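Local atomic coordinates of Lin1840 protein (Listeria innocua serovar 6a, PDB entry 4ZOC), a protein that probably hydrolyses terminal, non-reducing beta-D-glucosyl residues to release beta-D-glucose, as a glycoside hydrolase family 3 enzyme involved in beta-1,2-glucan metabolism. Residues C108-E113 and K661-V666; V626-K631 and V676-T681. The protein carries 2 engineered substitutions. All blocks are in the same frame, centred on the assembly; numbering follows the deposited sequence.

Contact 1. Residues C108-E113 and K661-V666; sequences CSFDRE and KAFEKV
The ring of Phe663 is sandwiched between two flat groups. On one face the guanidinium of Arg112 lies stacked and nearly parallel, planes 10° apart, with its CZ 3.9 Å from the Phe663 ring centroid: a cation-pi pair. On the opposite face Phe110 arrives edge first in a T-shaped pair, its CD2 4.1 Å from Phe663 CD2. At the rim, near the plane of the Phe663 ring, sits the carbonyl O of Phe110, 3.3 Å from CE2 of Phe663.

This is a domain interface of the family 3 glycosidase: a turn leading into helix 112-128 of the TIM-barrel domain meets strand 659-668 of the fibronectin type III-like domain. An extended chain from CG to NE carries the Arg112 guanidinium over the ring and lets NH1 give an almost straight bond (178°) to Phe663 O, 3.0 Å away in the guanidinium plane. Glu163 pairs with NE, and a water joins NH2 to Phe663 N, so bonds from several sides fix the group's rotation. Asp111, the N-cap residue of the helix, caps a backbone N of its first turn, bonds the Thr114 hydroxyl through OD2, and rests its OD1 beside CB of Lys665. A second water ties Phe110 O and Asp111 OD1 to Lys665 N. Lys665, salt-bridged to Glu373, runs past Asp111 and donates from NZ to a lone pair of Ser109 O, in the carbonyl plane, at 2.9 Å.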
loop_
_atom_site.group_PDB
_atom_site.type_symbol
_atom_site.label_atom_id
_atom_site.label_comp_id
_atom_site.label_asym_id
_atom_site.label_seq_id
_atom_site.Cartn_x
_atom_site.Cartn_y
_atom_site.Cartn_z
ATOM N N CYS A 108 13.724 -19.454 -0.090
ATOM C CA CYS A 108 15.179 -19.067 0.104
ATOM C C CYS A 108 16.201 -20.154 -0.337
ATOM O O CYS A 108 17.347 -19.851 -0.539
ATOM C CB CYS A 108 15.480 -18.637 1.528
ATOM S SG CYS A 108 14.551 -17.188 2.103
ATOM N N SER A 109 15.762 -21.427 -0.439
ATOM C CA SER A 109 16.574 -22.474 -1.021
ATOM C C SER A 109 16.947 -22.201 -2.455
ATOM O O SER A 109 17.995 -22.653 -2.848
ATOM C CB SER A 109 15.940 -23.872 -0.964
ATOM O OG SER A 109 14.967 -24.053 -1.982
ATOM N N PHE A 110 16.131 -21.460 -3.203
ATOM C CA PHE A 110 16.317 -21.297 -4.681
ATOM C C PHE A 110 16.580 -22.644 -5.339
ATOM O O PHE A 110 17.337 -22.742 -6.348
ATOM C CB PHE A 110 17.419 -20.256 -4.936
ATOM C CG PHE A 110 16.937 -18.848 -4.869
ATOM C CD1 PHE A 110 16.716 -18.232 -3.612
ATOM C CD2 PHE A 110 16.842 -18.080 -6.037
ATOM C CE1 PHE A 110 16.343 -16.925 -3.491
ATOM C CE2 PHE A 110 16.470 -16.740 -5.925
ATOM C CZ PHE A 110 16.234 -16.193 -4.643
ATOM N N ASP A 111 15.968 -23.711 -4.762
ATOM C CA ASP A 111 16.254 -25.065 -5.185
ATOM C C ASP A 111 15.013 -25.894 -5.507
ATOM O O ASP A 111 14.317 -26.370 -4.618
ATOM C CB ASP A 111 17.188 -25.769 -4.178
ATOM C CG ASP A 111 17.769 -27.031 -4.757
ATOM O OD1 ASP A 111 18.554 -26.928 -5.739
ATOM O OD2 ASP A 111 17.365 -28.122 -4.306
ATOM N N ARG A 112 14.742 -26.029 -6.809
ATOM C CA ARG A 112 13.546 -26.675 -7.312
ATOM C C ARG A 112 13.470 -28.108 -6.750
ATOM O O ARG A 112 12.412 -28.538 -6.314
ATOM C CB ARG A 112 13.468 -26.673 -8.837
ATOM C CG ARG A 112 13.314 -25.306 -9.476
ATOM C CD ARG A 112 13.658 -25.457 -10.955
ATOM N NE ARG A 112 13.521 -24.243 -11.763
ATOM C CZ ARG A 112 14.533 -23.371 -11.956
ATOM N NH1 ARG A 112 15.706 -23.552 -11.375
ATOM N NH2 ARG A 112 14.367 -22.327 -12.754
ATOM N N GLU A 113 14.572 -28.851 -6.762
ATOM C CA GLU A 113 14.534 -30.284 -6.367
ATOM C C GLU A 113 14.227 -30.399 -4.840
ATOM O O GLU A 113 13.473 -31.260 -4.455
ATOM C CB GLU A 113 15.806 -30.993 -6.775
ATOM C CG GLU A 113 15.894 -32.481 -6.358
ATOM C CD GLU A 113 14.910 -33.372 -6.972
ATOM O OE1 GLU A 113 14.079 -32.945 -7.839
ATOM O OE2 GLU A 113 14.944 -34.550 -6.554
ATOM N N LYS A 661 14.811 -14.014 -14.084
ATOM C CA LYS A 661 14.323 -14.830 -15.183
ATOM C C LYS A 661 15.025 -16.187 -15.291
ATOM O O LYS A 661 14.596 -17.004 -16.121
ATOM C CB LYS A 661 14.499 -14.090 -16.507
ATOM C CG LYS A 661 13.723 -12.797 -16.663
ATOM C CD LYS A 661 12.283 -12.939 -16.634
ATOM C CE LYS A 661 11.645 -11.566 -16.910
ATOM N NZ LYS A 661 10.191 -11.789 -16.781
ATOM N N ALA A 662 16.031 -16.458 -14.432
ATOM C CA ALA A 662 16.646 -17.736 -14.353
ATOM C C ALA A 662 17.430 -17.814 -13.087
ATOM O O ALA A 662 17.934 -16.821 -12.572
ATOM C CB ALA A 662 17.562 -18.037 -15.590
ATOM N N PHE A 663 17.534 -19.020 -12.577
ATOM C CA PHE A 663 18.406 -19.282 -11.411
ATOM C C PHE A 663 18.792 -20.758 -11.366
ATOM O O PHE A 663 18.005 -21.614 -11.816
ATOM C CB PHE A 663 17.696 -18.863 -10.099
ATOM C CG PHE A 663 16.454 -19.673 -9.791
ATOM C CD1 PHE A 663 15.238 -19.282 -10.257
ATOM C CD2 PHE A 663 16.534 -20.829 -9.020
ATOM C CE1 PHE A 663 14.124 -19.997 -9.950
ATOM C CE2 PHE A 663 15.391 -21.547 -8.725
ATOM C CZ PHE A 663 14.173 -21.141 -9.196
ATOM N N GLU A 664 19.971 -21.063 -10.827
ATOM C CA GLU A 664 20.429 -22.436 -10.598
ATOM C C GLU A 664 21.399 -22.417 -9.428
ATOM O O GLU A 664 22.314 -21.565 -9.310
ATOM C CB GLU A 664 21.188 -23.056 -11.819
ATOM C CG GLU A 664 21.571 -24.493 -11.556
ATOM C CD GLU A 664 22.193 -25.246 -12.709
ATOM O OE1 GLU A 664 21.948 -24.900 -13.887
ATOM O OE2 GLU A 664 22.936 -26.228 -12.430
ATOM N N LYS A 665 21.176 -23.315 -8.529
ATOM C CA LYS A 665 22.039 -23.498 -7.385
ATOM C C LYS A 665 23.112 -24.540 -7.727
ATOM O O LYS A 665 22.796 -25.641 -8.173
ATOM C CB LYS A 665 21.238 -23.945 -6.164
ATOM C CG LYS A 665 22.020 -23.963 -4.893
ATOM C CD LYS A 665 21.004 -24.181 -3.768
ATOM C CE LYS A 665 21.371 -23.497 -2.543
ATOM N NZ LYS A 665 20.357 -23.739 -1.485
ATOM N N VAL A 666 24.366 -24.165 -7.542
ATOM C CA VAL A 666 25.475 -24.975 -8.097
ATOM C C VAL A 666 26.363 -25.392 -6.948
ATOM O O VAL A 666 26.802 -24.577 -6.206
ATOM C CB VAL A 666 26.290 -24.196 -9.170
ATOM C CG1 VAL A 666 27.314 -25.088 -9.829
ATOM C CG2 VAL A 666 25.407 -23.636 -10.285
HETATM O O HOH W 1 18.660 -24.381 -7.819
HETATM O O HOH W 2 16.252 -21.049 -14.451
#

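Contact 2. Residues V626-K631 and V676-T681; sequences VEVTIK and VTFELT
Val626 and Phe678 bind each other twice through their backbones, and so do Val628 and Val676. These are the hydrogen-bonded pairs of two antiparallel strands, with Glu627 and Thr677 as the non-hydrogen-bonded pair between them. Val626 N reaches Phe678 O at 2.9 Å and almost in line (175°); Val628 N meets Val676 O at 2.8 Å. Between these bonds the alpha carbons close up: Thr677 CA lies 3.3 Å from Val626 O in a CA-H...O contact.

Side chains alternate between two faces. On the one carrying the valines, Val628 CG2 comes to the edge of the Phe678 ring, 4.0 Å from CE2, while Val626 CG2 touches Leu680 CD1 at 4.2 Å. Phe678 has CG anti to its carbonyl carbon (chi1 -57°), which sends the ring back along the strand toward Val628. On the other face the methyl of Thr677 lies against the aliphatic part of Glu627, CG2 to CG 3.9 Å. Glu627 stays extended beyond CG, and its OE2 is held by the hydroxyl of Ser612.

The pair belongs to one of the two sheets that make up the sandwich of the fibronectin type III-like domain. Strand 624-632 runs in the middle of a three-stranded antiparallel sheet, with 607-611 along one side and 673-680 along the other. The face bearing Val626, Val628, Val676 and Phe678 packs inward, where Val676 and Leu680 touch strand 638-648 of the second sheet and Ile630 meets both 638-648 and 659-668.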
loop_
_atom_site.group_PDB
_atom_site.type_symbol
_atom_site.label_atom_id
_atom_site.label_comp_id
_atom_site.label_asym_id
_atom_site.label_seq_id
_atom_site.Cartn_x
_atom_site.Cartn_y
_atom_site.Cartn_z
ATOM N N VAL A 626 22.543 -17.894 -22.144
ATOM C CA VAL A 626 23.483 -17.286 -21.215
ATOM C C VAL A 626 24.278 -18.400 -20.578
ATOM O O VAL A 626 23.711 -19.347 -19.972
ATOM C CB VAL A 626 22.756 -16.459 -20.128
ATOM C CG1 VAL A 626 23.770 -15.838 -19.228
ATOM C CG2 VAL A 626 21.859 -15.394 -20.753
ATOM N N GLU A 627 25.591 -18.348 -20.760
ATOM C CA GLU A 627 26.470 -19.392 -20.266
ATOM C C GLU A 627 27.358 -18.822 -19.202
ATOM O O GLU A 627 27.995 -17.784 -19.395
ATOM C CB GLU A 627 27.353 -19.954 -21.412
ATOM C CG GLU A 627 28.305 -21.046 -20.938
ATOM C CD GLU A 627 29.171 -21.550 -22.061
ATOM O OE1 GLU A 627 28.877 -22.633 -22.553
ATOM O OE2 GLU A 627 30.100 -20.820 -22.477
ATOM N N VAL A 628 27.404 -19.488 -18.074
ATOM C CA VAL A 628 28.084 -18.955 -16.913
ATOM C C VAL A 628 29.022 -20.007 -16.354
ATOM O O VAL A 628 28.619 -21.108 -16.076
ATOM C CB VAL A 628 27.123 -18.483 -15.791
ATOM C CG1 VAL A 628 27.893 -17.838 -14.649
ATOM C CG2 VAL A 628 26.074 -17.495 -16.327
ATOM N N THR A 629 30.271 -19.618 -16.164
ATOM C CA THR A 629 31.277 -20.487 -15.533
ATOM C C THR A 629 31.509 -20.025 -14.119
ATOM O O THR A 629 31.794 -18.848 -13.842
ATOM C CB THR A 629 32.600 -20.391 -16.304
ATOM O OG1 THR A 629 32.341 -20.818 -17.639
ATOM C CG2 THR A 629 33.631 -21.302 -15.735
ATOM N N ILE A 630 31.370 -20.968 -13.211
ATOM C CA ILE A 630 31.517 -20.656 -11.787
ATOM C C ILE A 630 32.604 -21.527 -11.189
ATOM O O ILE A 630 32.686 -22.704 -11.493
ATOM C CB ILE A 630 30.184 -20.779 -11.025
ATOM C CG1 ILE A 630 30.398 -20.407 -9.550
ATOM C CG2 ILE A 630 29.555 -22.158 -11.185
ATOM C CD1 ILE A 630 29.073 -20.079 -8.834
ATOM N N LYS A 631 33.441 -20.914 -10.355
ATOM C CA LYS A 631 34.528 -21.576 -9.643
ATOM C C LYS A 631 34.470 -21.275 -8.151
ATOM O O LYS A 631 34.257 -20.155 -7.762
ATOM C CB LYS A 631 35.884 -21.112 -10.191
ATOM C CG LYS A 631 37.007 -22.044 -9.730
ATOM C CD LYS A 631 38.380 -21.686 -10.250
ATOM C CE LYS A 631 39.383 -22.566 -9.526
ATOM N NZ LYS A 631 40.701 -22.346 -10.126
ATOM N N VAL A 676 27.261 -23.556 -16.446
ATOM C CA VAL A 676 25.811 -23.797 -16.484
ATOM C C VAL A 676 25.293 -22.882 -17.537
ATOM O O VAL A 676 25.875 -21.814 -17.823
ATOM C CB VAL A 676 25.058 -23.656 -15.104
ATOM C CG1 VAL A 676 25.125 -24.926 -14.285
ATOM C CG2 VAL A 676 25.589 -22.543 -14.267
ATOM N N THR A 677 24.241 -23.317 -18.181
ATOM C CA THR A 677 23.689 -22.531 -19.279
ATOM C C THR A 677 22.255 -22.239 -18.986
ATOM O O THR A 677 21.555 -23.046 -18.399
ATOM C CB THR A 677 23.812 -23.235 -20.652
ATOM O OG1 THR A 677 23.163 -24.515 -20.561
ATOM C CG2 THR A 677 25.216 -23.449 -20.975
ATOM N N PHE A 678 21.816 -21.052 -19.342
ATOM C CA PHE A 678 20.389 -20.689 -19.142
ATOM C C PHE A 678 19.802 -20.275 -20.481
ATOM O O PHE A 678 20.477 -19.668 -21.263
ATOM C CB PHE A 678 20.249 -19.513 -18.165
ATOM C CG PHE A 678 20.855 -19.718 -16.829
ATOM C CD1 PHE A 678 20.169 -20.411 -15.835
ATOM C CD2 PHE A 678 22.114 -19.240 -16.547
ATOM C CE1 PHE A 678 20.740 -20.554 -14.599
ATOM C CE2 PHE A 678 22.678 -19.377 -15.313
ATOM C CZ PHE A 678 21.993 -20.047 -14.341
ATOM N N GLU A 679 18.553 -20.594 -20.760
ATOM C CA GLU A 679 17.848 -20.081 -21.962
ATOM C C GLU A 679 16.818 -19.069 -21.506
ATOM O O GLU A 679 15.896 -19.399 -20.746
ATOM C CB GLU A 679 17.155 -21.225 -22.714
ATOM C CG GLU A 679 16.465 -20.750 -23.995
ATOM C CD GLU A 679 15.743 -21.811 -24.749
ATOM O OE1 GLU A 679 15.279 -21.485 -25.836
ATOM O OE2 GLU A 679 15.623 -22.956 -24.273
ATOM N N LEU A 680 16.950 -17.819 -21.940
ATOM C CA LEU A 680 15.910 -16.825 -21.625
ATOM C C LEU A 680 15.129 -16.768 -22.913
ATOM O O LEU A 680 15.645 -16.244 -23.924
ATOM C CB LEU A 680 16.527 -15.467 -21.275
ATOM C CG LEU A 680 17.594 -15.444 -20.142
ATOM C CD1 LEU A 680 18.033 -14.075 -19.729
ATOM C CD2 LEU A 680 17.117 -16.151 -18.955
ATOM N N THR A 681 13.920 -17.336 -22.902
ATOM C CA THR A 681 13.088 -17.391 -24.124
ATOM C C THR A 681 12.542 -16.026 -24.351
ATOM O O THR A 681 12.661 -15.154 -23.476
ATOM C CB THR A 681 11.930 -18.380 -24.028
ATOM O OG1 THR A 681 10.972 -17.891 -23.102
ATOM C CG2 THR A 681 12.382 -19.775 -23.667
#

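Strand 659-668 joins the two contacts, whose centres lie 13 Å apart. Its alternate residues point opposite ways: Phe663 and Lys665 serve contact 1 against the barrel domain, while Ala662 and Glu664 pack on strand 673-680 of contact 2. Ala662 CB sits 3.5 Å from Phe678 CD1, and Glu664 CB 3.8 Å from CE1 of that ring. Contact 2 joins two strands of the sheet that packs on the far side of the strand docked on the barrel. Contact 1 lies away from the glucose-binding residues Trp271, Trp409 and Glu473; in contact 2 the side chain of Leu680 is about 12 Å from that of Asp648, a magnesium ligand.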